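Local coordinates for protein malate synthase (Haloferax volcanii, PDB 3PUG) that condenses acetyl-CoA with glyoxylate and hydrolyses the malyl-CoA formed to malate and CoA, using magnesium, in the glyoxylate cycle, at residues S17-E22 with P48-A53; G118-E123 with S154-S159; P122-I127 with G160-A165. All coordinates share one frame; numbering follows the deposited sequence.

In the fold
The three contacts lie along one parallel sheet and the loops that follow its strands, the (beta/alpha)8 barrel expected of this aldolase family. Contact 1 closes before contacts 2 and 3 open; it joins strands 13-18 and 45-49, whereas contact 2 joins strands 118-121 and 152-157, centres about 15 Å apart. Contact 3 shares Pro122 and Glu123 with contact 2, about 9 Å from it centre to centre, and packs the loop before helix 127-143 on helix 160-165. Contacts 1 and 3 are about 23 Å apart. Glu51 and Asp52 of contact 1 meet Glu123 at one potassium ion, so loops after non-adjacent strands 45-49 and 118-121 converge on the active site, where Glu158 holds glyoxylate and magnesium.

Contact 1. Residues S17-E22 with P48-A53; sequences SPTAVE and PDNEDA. With K (potassium ion), chain J.
Ser17 and Asp49 link the neighbouring parallel strands 13-18 and 45-49 in a buried contact where both run out into loops. Asp49 N donates to Ser17 O over 2.9 Å, nearly straight at 169°, while Ser17 OG turns to Trp46. Thereafter the pairing passes to side chains. Thr19 sets OG1 between its backbone N and carbonyl carbon (chi1 47°), which sends the hydroxyl to Asn50 and lays CG2 over the Asp49 backbone, 3.5 Å from Asp49 C, and beside Pro48 CB. Thr19 OG1 donates to Asn50 OD1 at 2.7 Å, the side chains crossing at about a right angle, and also bonds Thr54 OG1. Threonine suits the place because one short branch is polar and the other greasy. A valine here would probably leave both Asn50 OD1 and Thr54 OG1 without this partner. Pro18 CG packs 4.1 Å from Ala53 CB, a methyl small enough for the turning chain to come close. Asp49 folds that chain: OD1 accepts Glu51 N at 2.8 Å, an Asx turn, and OD2 accepts Ala53 N at 3.2 Å, each donor lying out of the carboxylate plane. OD1 also makes a salt bridge to the glyoxylate-binding Arg84. Glu51 and Asp52 bind a potassium ion; Asp52 is also a magnesium-site residue and Ser17 belongs to the acetyl-CoA site. Strand ends whose loops carry ligand-binding carboxylates are typical of the active-site mouth of a (beta/alpha)8 barrel.

Contact 2. Residues G118-E123 with S154-S159; sequences GFVIPE and SVIIES. With K (potassium ion), chain J; GLV (glyoxylic acid), chain B.
Val120 and Ser154, then Ile121 and Val155, pair on two parallel strands, their backbone polar atoms taken up in turn. Ser154 N donates to Phe119 O, Ile121 N to Ser154 O at 2.8 Å, and Ile156 N to Ile121 O at 3.1 Å. Phe119 O also accepts from a water that reaches Ser154 OG, whose other partner is Leu185 N; serine is small enough to hold this bridge. Ile156 CD1 meets Val120 CG1 at 3.5 Å. Glu158 CG stands between its backbone N and carbonyl carbon (chi1 57°), the extended chain carrying the carboxylate to Glu123 N and glyoxylate. Glu158 OE2 accepts Glu123 N at 2.8 Å on its anti lone pair and a second bond from a potassium-bound water. Glu158 OE1 lies 2.7 Å from glyoxylate O3; Glu158 binds glyoxylate and magnesium, and a shared metal would probably account for the close oxygens. The Glu123 side chain crosses that of Glu158 at about a right angle, carboxylate planes 35° apart and Glu123 OE2 4.2 Å from Glu158 OE2. Repulsion is probably eased, as Glu123 OE1 binds potassium and OE2 forms a salt bridge to Arg89; OE2 and Glu158 O share another water. Strand 152-157 has strand 183-188 on its far edge, and Val120 bonds Met85. Phe119 rests on helix 92-105, while Ile121 and Val155 touch helix 127-143, which completes the beta-alpha-beta unit.

Contact 3. Residues P122-I127 with G160-A165; sequences PEVGGI and GEAELA. With K (potassium ion), chain J.
Ala165 lays its methyl over the turn of chain from Gly126 to Ile127, CB standing 3.5 Å from Ile127 N and 3.8 Å from Gly126 C. Alanine fits because a single methyl lets the helix and the loop backbone approach closely; the nearest side-chain atom of Ile127, CB, is 4.4 Å away. One turn earlier in the helix Ala162 does a similar job: its CB touches Val124 O at 3.4 Å and meets Val124 CG2 at 4.0 Å, the valine turning CG2 this way by setting CG1 anti to its carbonyl carbon (chi1 -68°). Ala162 CA lies 3.2 Å from Gly125 O, a bent CH...O contact at most, and the same carbonyl accepts a proper hydrogen bond from Trp130 NE1. No direct hydrogen bond crosses between loop and helix, but one water makes the link, accepting from Gly126 N and donating to Glu161 OE2. Glu161 CB lies over the Gly125-Gly126 peptide, and its bent chain brings OE2 to the water. At Gly125, where a beta carbon would stand close to Glu161 OE2, having none suits the tight passage. Gly126 occupies the N-cap position of helix 127-143; Ser159 OG bonds Val124 O and weakly caps Ala162 N. Glu163, pointing away from the loop, makes a salt bridge to Arg218 of a neighbouring subunit. A loop after one strand packed on the short helix after the next is how neighbouring beta-alpha connections meet at the C-terminal end of a (beta/alpha)8 barrel.

Contact 1. Residues S17-E22 with P48-A53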
ATOM      1  N   SER A  17      11.528 -17.455  22.904  1.00 45.72           N
ATOM      2  CA  SER A  17      11.292 -18.281  24.103  1.00 46.43           C
ATOM      3  C   SER A  17      10.980 -17.499  25.364  1.00 45.67           C
ATOM      4  O   SER A  17      11.650 -16.513  25.613  1.00 45.66           O
ATOM      5  CB  SER A  17      12.552 -19.076  24.453  1.00 47.24           C
ATOM      6  OG  SER A  17      13.158 -19.520  23.257  1.00 53.04           O
ATOM      7  N   PRO A  18      10.065 -17.979  26.210  1.00 46.00           N
ATOM      8  CA  PRO A  18       9.820 -17.330  27.493  1.00 47.89           C
ATOM      9  C   PRO A  18      11.092 -17.261  28.309  1.00 50.66           C
ATOM     10  O   PRO A  18      11.847 -18.227  28.305  1.00 53.61           O
ATOM     11  CB  PRO A  18       8.859 -18.282  28.192  1.00 46.08           C
ATOM     12  CG  PRO A  18       8.116 -18.932  27.074  1.00 46.04           C
ATOM     13  CD  PRO A  18       9.141 -19.104  25.982  1.00 45.84           C
ATOM     14  N   THR A  19      11.357 -16.163  29.001  1.00 51.41           N
ATOM     15  CA  THR A  19      12.571 -16.084  29.778  1.00 53.08           C
ATOM     16  C   THR A  19      12.430 -16.588  31.238  1.00 55.06           C
ATOM     17  O   THR A  19      13.400 -16.989  31.865  1.00 55.94           O
ATOM     18  CB  THR A  19      12.979 -14.612  29.750  1.00 53.68           C
ATOM     19  OG1 THR A  19      11.815 -13.819  30.037  1.00 52.33           O
ATOM     20  CG2 THR A  19      13.493 -14.282  28.360  1.00 51.59           C
ATOM     21  N   ALA A  20      11.232 -16.553  31.811  1.00 56.88           N
ATOM     22  CA  ALA A  20      10.962 -17.046  33.163  1.00 58.00           C
ATOM     23  C   ALA A  20       9.499 -17.506  33.265  1.00 60.70           C
ATOM     24  O   ALA A  20       8.538 -16.726  33.089  1.00 61.09           O
ATOM     25  CB  ALA A  20      11.258 -15.997  34.210  1.00 57.31           C
ATOM     26  N   VAL A  21       9.340 -18.805  33.519  1.00 63.75           N
ATOM     27  CA  VAL A  21       8.021 -19.392  33.650  1.00 66.16           C
ATOM     28  C   VAL A  21       7.760 -19.676  35.124  1.00 69.00           C
ATOM     29  O   VAL A  21       8.686 -20.080  35.853  1.00 68.74           O
ATOM     30  CB  VAL A  21       7.853 -20.637  32.770  1.00 66.19           C
ATOM     31  CG1 VAL A  21       6.359 -20.950  32.645  1.00 68.51           C
ATOM     32  CG2 VAL A  21       8.408 -20.405  31.371  1.00 63.39           C
ATOM     33  N   GLU A  22       6.512 -19.417  35.530  1.00 72.08           N
ATOM     34  CA  GLU A  22       5.961 -19.701  36.866  1.00 75.50           C
ATOM     35  C   GLU A  22       6.266 -21.103  37.418  1.00 76.51           C
ATOM     36  O   GLU A  22       5.555 -22.076  37.142  1.00 77.07           O
ATOM     37  CB  GLU A  22       4.439 -19.470  36.893  1.00 76.69           C
ATOM     38  CG  GLU A  22       3.981 -18.050  37.331  1.00 81.36           C
ATOM     39  CD  GLU A  22       3.652 -17.116  36.139  1.00 85.94           C
ATOM     40  OE1 GLU A  22       4.052 -17.410  34.974  1.00 84.95           O
ATOM     41  OE2 GLU A  22       2.979 -16.076  36.372  1.00 86.29           O
ATOM     42  N   PRO A  48      15.493 -14.648  23.192  1.00 42.75           N
ATOM     43  CA  PRO A  48      14.843 -14.866  24.475  1.00 43.09           C
ATOM     44  C   PRO A  48      13.955 -13.665  24.664  1.00 43.74           C
ATOM     45  O   PRO A  48      14.474 -12.547  24.627  1.00 44.31           O
ATOM     46  CB  PRO A  48      15.998 -14.796  25.487  1.00 42.69           C
ATOM     47  CG  PRO A  48      17.250 -14.643  24.704  1.00 43.37           C
ATOM     48  CD  PRO A  48      16.903 -15.057  23.271  1.00 44.02           C
ATOM     49  N   ASP A  49      12.677 -13.922  24.903  1.00 42.97           N
ATOM     50  CA  ASP A  49      11.661 -12.909  24.939  1.00 43.29           C
ATOM     51  C   ASP A  49      11.255 -12.501  26.328  1.00 44.47           C
ATOM     52  O   ASP A  49      10.306 -13.054  26.851  1.00 46.61           O
ATOM     53  CB  ASP A  49      10.395 -13.422  24.250  1.00 42.71           C
ATOM     54  CG  ASP A  49       9.424 -12.288  23.893  1.00 47.22           C
ATOM     55  OD1 ASP A  49       9.735 -11.115  24.194  1.00 47.94           O
ATOM     56  OD2 ASP A  49       8.344 -12.527  23.292  1.00 50.30           O
ATOM     57  N   ASN A  50      11.836 -11.451  26.882  1.00 45.74           N
ATOM     58  CA  ASN A  50      11.294 -10.850  28.083  1.00 46.74           C
ATOM     59  C   ASN A  50      10.028  -9.994  27.915  1.00 49.36           C
ATOM     60  O   ASN A  50       9.592  -9.307  28.879  1.00 49.75           O
ATOM     61  CB  ASN A  50      12.359  -9.973  28.730  1.00 47.30           C
ATOM     62  CG  ASN A  50      12.374 -10.122  30.231  1.00 49.35           C
ATOM     63  OD1 ASN A  50      12.022 -11.180  30.718  1.00 53.10           O
ATOM     64  ND2 ASN A  50      12.747  -9.088  30.967  1.00 48.28           N
ATOM     65  N   GLU A  51       9.427  -9.980  26.725  1.00 49.79           N
ATOM     66  CA  GLU A  51       8.170  -9.225  26.612  1.00 52.95           C
ATOM     67  C   GLU A  51       6.904 -10.093  26.584  1.00 54.59           C
ATOM     68  O   GLU A  51       6.396 -10.494  27.629  1.00 55.52           O
ATOM     69  CB  GLU A  51       8.174  -8.227  25.448  1.00 52.73           C
ATOM     70  CG  GLU A  51       7.099  -7.162  25.576  1.00 51.67           C
ATOM     71  CD  GLU A  51       6.280  -7.006  24.299  1.00 51.76           C
ATOM     72  OE1 GLU A  51       6.133  -8.006  23.579  1.00 53.62           O
ATOM     73  OE2 GLU A  51       5.738  -5.923  23.992  1.00 46.15           O
ATOM     74  N   ASP A  52       6.368 -10.386  25.410  1.00 55.57           N
ATOM     75  CA  ASP A  52       5.046 -10.950  25.454  1.00 57.53           C
ATOM     76  C   ASP A  52       5.071 -12.389  25.862  1.00 58.87           C
ATOM     77  O   ASP A  52       4.108 -12.788  26.499  1.00 60.42           O
ATOM     78  CB  ASP A  52       4.240 -10.759  24.172  1.00 57.69           C
ATOM     79  CG  ASP A  52       3.542  -9.412  24.123  1.00 57.30           C
ATOM     80  OD1 ASP A  52       3.421  -8.728  25.178  1.00 55.67           O
ATOM     81  OD2 ASP A  52       3.154  -9.048  22.992  1.00 53.51           O
ATOM     82  N   ALA A  53       6.110 -13.145  25.500  1.00 58.64           N
ATOM     83  CA  ALA A  53       6.193 -14.567  25.892  1.00 59.28           C
ATOM     84  C   ALA A  53       6.129 -14.788  27.395  1.00 59.24           C
ATOM     85  O   ALA A  53       5.851 -15.904  27.812  1.00 61.02           O
ATOM     86  CB  ALA A  53       7.489 -15.276  25.373  1.00 59.25           C
TER
HETATM   87  K     K J 803       2.875  -6.221  23.425  1.00 56.14           K
HETATM   88  O   HOH W   1       4.522  -6.641  21.422  1.00 55.99           O

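Contact 2. Residues G118-E123 with S154-S159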
ATOM      1  N   GLY A 118      22.430  -8.140  19.840  1.00 45.16           N
ATOM      2  CA  GLY A 118      21.536  -7.029  19.772  1.00 46.27           C
ATOM      3  C   GLY A 118      20.206  -7.256  20.467  1.00 46.30           C
ATOM      4  O   GLY A 118      20.024  -8.295  21.079  1.00 46.78           O
ATOM      5  N   PHE A 119      19.268  -6.315  20.373  1.00 44.39           N
ATOM      6  CA  PHE A 119      18.047  -6.456  21.150  1.00 44.19           C
ATOM      7  C   PHE A 119      16.921  -6.115  20.217  1.00 43.82           C
ATOM      8  O   PHE A 119      17.147  -5.601  19.119  1.00 44.15           O
ATOM      9  CB  PHE A 119      17.989  -5.532  22.393  1.00 44.99           C
ATOM     10  CG  PHE A 119      18.905  -5.954  23.489  1.00 45.37           C
ATOM     11  CD1 PHE A 119      18.527  -6.936  24.374  1.00 45.35           C
ATOM     12  CD2 PHE A 119      20.186  -5.440  23.570  1.00 47.59           C
ATOM     13  CE1 PHE A 119      19.400  -7.326  25.366  1.00 47.80           C
ATOM     14  CE2 PHE A 119      21.072  -5.830  24.556  1.00 47.03           C
ATOM     15  CZ  PHE A 119      20.683  -6.784  25.449  1.00 46.72           C
ATOM     16  N   VAL A 120      15.713  -6.422  20.674  1.00 42.23           N
ATOM     17  CA  VAL A 120      14.559  -6.373  19.821  1.00 41.34           C
ATOM     18  C   VAL A 120      13.654  -5.512  20.658  1.00 42.34           C
ATOM     19  O   VAL A 120      13.388  -5.824  21.820  1.00 44.09           O
ATOM     20  CB  VAL A 120      13.900  -7.741  19.613  1.00 42.36           C
ATOM     21  CG1 VAL A 120      12.532  -7.553  18.953  1.00 40.29           C
ATOM     22  CG2 VAL A 120      14.815  -8.723  18.812  1.00 37.36           C
ATOM     23  N   ILE A 121      13.182  -4.432  20.037  1.00 41.31           N
ATOM     24  CA  ILE A 121      12.421  -3.401  20.696  1.00 39.23           C
ATOM     25  C   ILE A 121      11.015  -3.529  20.119  1.00 38.46           C
ATOM     26  O   ILE A 121      10.776  -3.172  18.972  1.00 40.10           O
ATOM     27  CB  ILE A 121      13.118  -2.035  20.432  1.00 39.06           C
ATOM     28  CG1 ILE A 121      14.550  -2.081  20.963  1.00 37.92           C
ATOM     29  CG2 ILE A 121      12.320  -0.858  21.015  1.00 35.92           C
ATOM     30  CD1 ILE A 121      14.668  -2.373  22.468  1.00 29.48           C
ATOM     31  N   PRO A 122      10.066  -4.039  20.915  1.00 37.91           N
ATOM     32  CA  PRO A 122       8.651  -4.101  20.499  1.00 37.36           C
ATOM     33  C   PRO A 122       7.909  -2.726  20.482  1.00 36.75           C
ATOM     34  O   PRO A 122       8.356  -1.736  21.068  1.00 35.13           O
ATOM     35  CB  PRO A 122       8.079  -4.977  21.618  1.00 36.35           C
ATOM     36  CG  PRO A 122       8.838  -4.457  22.830  1.00 34.59           C
ATOM     37  CD  PRO A 122      10.207  -4.152  22.384  1.00 36.01           C
ATOM     38  N   GLU A 123       6.741  -2.666  19.857  1.00 37.77           N
ATOM     39  CA  GLU A 123       5.787  -1.545  20.050  1.00 38.15           C
ATOM     40  C   GLU A 123       6.276  -0.135  19.704  1.00 37.63           C
ATOM     41  O   GLU A 123       5.734   0.862  20.187  1.00 38.99           O
ATOM     42  CB  GLU A 123       5.294  -1.495  21.500  1.00 36.70           C
ATOM     43  CG  GLU A 123       4.522  -2.718  21.914  1.00 40.18           C
ATOM     44  CD  GLU A 123       3.086  -2.775  21.375  1.00 44.21           C
ATOM     45  OE1 GLU A 123       2.383  -3.747  21.700  1.00 43.20           O
ATOM     46  OE2 GLU A 123       2.667  -1.899  20.588  1.00 41.65           O
ATOM     47  N   SER A 154      16.586  -4.145  16.589  1.00 40.74           N
ATOM     48  CA  SER A 154      15.593  -4.625  15.634  1.00 40.53           C
ATOM     49  C   SER A 154      14.252  -4.163  16.172  1.00 41.20           C
ATOM     50  O   SER A 154      14.079  -3.986  17.403  1.00 42.10           O
ATOM     51  CB  SER A 154      15.555  -6.147  15.564  1.00 41.43           C
ATOM     52  OG  SER A 154      16.747  -6.694  15.035  1.00 40.02           O
ATOM     53  N   VAL A 155      13.285  -3.919  15.296  1.00 39.07           N
ATOM     54  CA  VAL A 155      12.090  -3.342  15.889  1.00 37.33           C
ATOM     55  C   VAL A 155      10.986  -4.224  15.407  1.00 37.93           C
ATOM     56  O   VAL A 155      11.110  -4.767  14.273  1.00 37.67           O
ATOM     57  CB  VAL A 155      11.835  -1.883  15.429  1.00 38.35           C
ATOM     58  CG1 VAL A 155      12.865  -0.943  16.074  1.00 36.44           C
ATOM     59  CG2 VAL A 155      11.852  -1.738  13.917  1.00 35.52           C
ATOM     60  N   ILE A 156       9.981  -4.385  16.278  1.00 36.20           N
ATOM     61  CA  ILE A 156       8.695  -4.927  15.860  1.00 35.98           C
ATOM     62  C   ILE A 156       7.804  -3.785  15.355  1.00 37.28           C
ATOM     63  O   ILE A 156       7.564  -2.796  16.065  1.00 36.54           O
ATOM     64  CB  ILE A 156       7.992  -5.651  17.010  1.00 36.47           C
ATOM     65  CG1 ILE A 156       8.980  -6.467  17.841  1.00 37.78           C
ATOM     66  CG2 ILE A 156       6.885  -6.521  16.484  1.00 31.12           C
ATOM     67  CD1 ILE A 156       9.484  -7.748  17.183  1.00 33.10           C
ATOM     68  N   ILE A 157       7.383  -3.881  14.099  1.00 37.59           N
ATOM     69  CA  ILE A 157       6.412  -2.967  13.504  1.00 39.46           C
ATOM     70  C   ILE A 157       4.973  -3.381  13.872  1.00 40.91           C
ATOM     71  O   ILE A 157       4.398  -4.287  13.266  1.00 42.75           O
ATOM     72  CB  ILE A 157       6.544  -2.906  11.965  1.00 39.07           C
ATOM     73  CG1 ILE A 157       7.972  -2.535  11.543  1.00 38.21           C
ATOM     74  CG2 ILE A 157       5.486  -1.940  11.380  1.00 37.75           C
ATOM     75  CD1 ILE A 157       8.473  -1.131  11.952  1.00 38.70           C
ATOM     76  N   GLU A 158       4.390  -2.736  14.867  1.00 40.69           N
ATOM     77  CA  GLU A 158       3.079  -3.115  15.349  1.00 40.99           C
ATOM     78  C   GLU A 158       2.133  -1.990  15.766  1.00 39.92           C
ATOM     79  O   GLU A 158       1.193  -2.251  16.495  1.00 38.67           O
ATOM     80  CB  GLU A 158       3.189  -4.161  16.450  1.00 41.25           C
ATOM     81  CG  GLU A 158       4.027  -3.795  17.660  1.00 42.53           C
ATOM     82  CD  GLU A 158       4.409  -5.053  18.425  1.00 42.86           C
ATOM     83  OE1 GLU A 158       3.903  -6.138  18.044  1.00 41.04           O
ATOM     84  OE2 GLU A 158       5.223  -4.968  19.370  1.00 42.03           O
ATOM     85  N   SER A 159       2.289  -0.824  15.144  1.00 38.53           N
ATOM     86  CA  SER A 159       1.338   0.278  15.111  1.00 35.96           C
ATOM     87  C   SER A 159       1.322   0.908  13.723  1.00 36.49           C
ATOM     88  O   SER A 159       2.273   0.811  12.947  1.00 36.12           O
ATOM     89  CB  SER A 159       1.845   1.311  16.109  1.00 35.87           C
ATOM     90  OG  SER A 159       3.143   1.812  15.728  1.00 37.84           O
TER
HETATM   91  K     K J 803       2.875  -6.221  23.425  1.00 56.14           K
HETATM   92  C1  GLV B 501       4.406  -9.309  18.201  1.00 73.26           C
HETATM   93  O1  GLV B 501       4.723  -8.621  19.160  1.00 71.82           O
HETATM   94  C2  GLV B 501       3.046  -9.117  17.679  1.00 74.51           C
HETATM   95  O2  GLV B 501       2.595  -9.746  16.753  1.00 75.00           O
HETATM   96  O3  GLV B 501       2.221  -8.261  18.258  1.00 79.07           O
HETATM   97  O   HOH W   2      18.693  -6.547  16.951  1.00 36.54           O
HETATM   98  O   HOH W   3       0.519  -1.633  19.035  1.00 37.69           O
HETATM   99  O   HOH W   1       4.522  -6.641  21.422  1.00 55.99           O

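Contact 3. Residues P122-I127 with G160-A165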
ATOM      1  N   PRO A 122      10.066  -4.039  20.915  1.00 37.91           N
ATOM      2  CA  PRO A 122       8.651  -4.101  20.499  1.00 37.36           C
ATOM      3  C   PRO A 122       7.909  -2.726  20.482  1.00 36.75           C
ATOM      4  O   PRO A 122       8.356  -1.736  21.068  1.00 35.13           O
ATOM      5  CB  PRO A 122       8.079  -4.977  21.618  1.00 36.35           C
ATOM      6  CG  PRO A 122       8.838  -4.457  22.830  1.00 34.59           C
ATOM      7  CD  PRO A 122      10.207  -4.152  22.384  1.00 36.01           C
ATOM      8  N   GLU A 123       6.741  -2.666  19.857  1.00 37.77           N
ATOM      9  CA  GLU A 123       5.787  -1.545  20.050  1.00 38.15           C
ATOM     10  C   GLU A 123       6.276  -0.135  19.704  1.00 37.63           C
ATOM     11  O   GLU A 123       5.734   0.862  20.187  1.00 38.99           O
ATOM     12  CB  GLU A 123       5.294  -1.495  21.500  1.00 36.70           C
ATOM     13  CG  GLU A 123       4.522  -2.718  21.914  1.00 40.18           C
ATOM     14  CD  GLU A 123       3.086  -2.775  21.375  1.00 44.21           C
ATOM     15  OE1 GLU A 123       2.383  -3.747  21.700  1.00 43.20           O
ATOM     16  OE2 GLU A 123       2.667  -1.899  20.588  1.00 41.65           O
ATOM     17  N   VAL A 124       7.331  -0.006  18.927  1.00 36.20           N
ATOM     18  CA  VAL A 124       7.795   1.342  18.642  1.00 37.38           C
ATOM     19  C   VAL A 124       6.722   2.180  17.902  1.00 38.38           C
ATOM     20  O   VAL A 124       5.823   1.587  17.264  1.00 37.58           O
ATOM     21  CB  VAL A 124       9.060   1.303  17.761  1.00 37.95           C
ATOM     22  CG1 VAL A 124      10.257   0.711  18.533  1.00 38.21           C
ATOM     23  CG2 VAL A 124       8.786   0.539  16.461  1.00 35.92           C
ATOM     24  N   GLY A 125       6.827   3.520  17.995  1.00 36.73           N
ATOM     25  CA  GLY A 125       5.964   4.465  17.327  1.00 36.01           C
ATOM     26  C   GLY A 125       6.558   5.077  16.074  1.00 36.75           C
ATOM     27  O   GLY A 125       7.014   4.341  15.234  1.00 37.84           O
ATOM     28  N   GLY A 126       6.504   6.411  15.943  1.00 38.03           N
ATOM     29  CA  GLY A 126       7.031   7.231  14.855  1.00 37.95           C
ATOM     30  C   GLY A 126       8.545   7.337  14.921  1.00 39.45           C
ATOM     31  O   GLY A 126       9.192   6.923  15.882  1.00 40.36           O
ATOM     32  N   ILE A 127       9.196   7.835  13.885  1.00 39.47           N
ATOM     33  CA  ILE A 127      10.650   7.734  13.966  1.00 37.63           C
ATOM     34  C   ILE A 127      11.258   8.338  15.244  1.00 38.29           C
ATOM     35  O   ILE A 127      12.348   8.005  15.670  1.00 40.09           O
ATOM     36  CB  ILE A 127      11.300   8.338  12.692  1.00 38.00           C
ATOM     37  CG1 ILE A 127      12.774   7.886  12.588  1.00 33.25           C
ATOM     38  CG2 ILE A 127      11.078   9.870  12.646  1.00 30.51           C
ATOM     39  CD1 ILE A 127      12.840   6.446  12.335  1.00 34.89           C
ATOM     40  N   GLY A 160       0.259   1.653  13.429  1.00 38.31           N
ATOM     41  CA  GLY A 160       0.129   2.488  12.217  1.00 37.18           C
ATOM     42  C   GLY A 160       1.317   3.422  12.139  1.00 38.62           C
ATOM     43  O   GLY A 160       1.936   3.495  11.078  1.00 40.24           O
ATOM     44  N   GLU A 161       1.688   4.068  13.245  1.00 37.55           N
ATOM     45  CA  GLU A 161       2.764   5.031  13.288  1.00 39.28           C
ATOM     46  C   GLU A 161       4.102   4.417  12.822  1.00 39.92           C
ATOM     47  O   GLU A 161       4.990   5.103  12.306  1.00 39.09           O
ATOM     48  CB  GLU A 161       2.954   5.454  14.743  1.00 40.17           C
ATOM     49  CG  GLU A 161       2.055   6.463  15.352  1.00 46.44           C
ATOM     50  CD  GLU A 161       1.880   6.199  16.838  1.00 58.40           C
ATOM     51  OE1 GLU A 161       0.990   5.369  17.184  1.00 60.74           O
ATOM     52  OE2 GLU A 161       2.631   6.804  17.657  1.00 60.83           O
ATOM     53  N   ALA A 162       4.307   3.128  13.105  1.00 40.93           N
ATOM     54  CA  ALA A 162       5.644   2.587  12.929  1.00 39.92           C
ATOM     55  C   ALA A 162       5.704   2.098  11.477  1.00 41.05           C
ATOM     56  O   ALA A 162       6.734   2.224  10.824  1.00 40.97           O
ATOM     57  CB  ALA A 162       5.841   1.490  13.896  1.00 39.80           C
ATOM     58  N   GLU A 163       4.578   1.630  10.937  1.00 40.48           N
ATOM     59  CA  GLU A 163       4.482   1.372   9.514  1.00 40.20           C
ATOM     60  C   GLU A 163       4.855   2.587   8.680  1.00 41.34           C
ATOM     61  O   GLU A 163       5.518   2.410   7.636  1.00 43.33           O
ATOM     62  CB  GLU A 163       3.081   0.912   9.124  1.00 39.64           C
ATOM     63  CG  GLU A 163       2.909   0.477   7.674  1.00 37.32           C
ATOM     64  CD  GLU A 163       1.437   0.242   7.334  1.00 40.22           C
ATOM     65  OE1 GLU A 163       0.631   0.288   8.306  1.00 34.30           O
ATOM     66  OE2 GLU A 163       1.083   0.119   6.118  1.00 34.39           O
ATOM     67  N   LEU A 164       4.430   3.776   9.108  1.00 39.85           N
ATOM     68  CA  LEU A 164       4.721   5.004   8.345  1.00 39.70           C
ATOM     69  C   LEU A 164       6.174   5.403   8.578  1.00 41.29           C
ATOM     70  O   LEU A 164       6.807   6.027   7.703  1.00 42.53           O
ATOM     71  CB  LEU A 164       3.845   6.211   8.737  1.00 37.74           C
ATOM     72  CG  LEU A 164       2.382   6.113   8.303  1.00 36.70           C
ATOM     73  CD1 LEU A 164       1.364   6.973   9.019  1.00 27.39           C
ATOM     74  CD2 LEU A 164       2.323   6.278   6.794  1.00 37.26           C
ATOM     75  N   ALA A 165       6.683   5.097   9.771  1.00 41.04           N
ATOM     76  CA  ALA A 165       7.979   5.619  10.182  1.00 40.23           C
ATOM     77  C   ALA A 165       9.026   5.021   9.269  1.00 40.12           C
ATOM     78  O   ALA A 165      10.084   5.569   9.084  1.00 39.37           O
ATOM     79  CB  ALA A 165       8.259   5.355  11.674  1.00 39.45           C
TER
HETATM   80  K     K J 803       2.875  -6.221  23.425  1.00 56.14           K
HETATM   81  O   HOH W   4       5.109   7.692  18.367  1.00 34.34           O
HETATM   82  O   HOH W   1       4.522  -6.641  21.422  1.00 55.99           O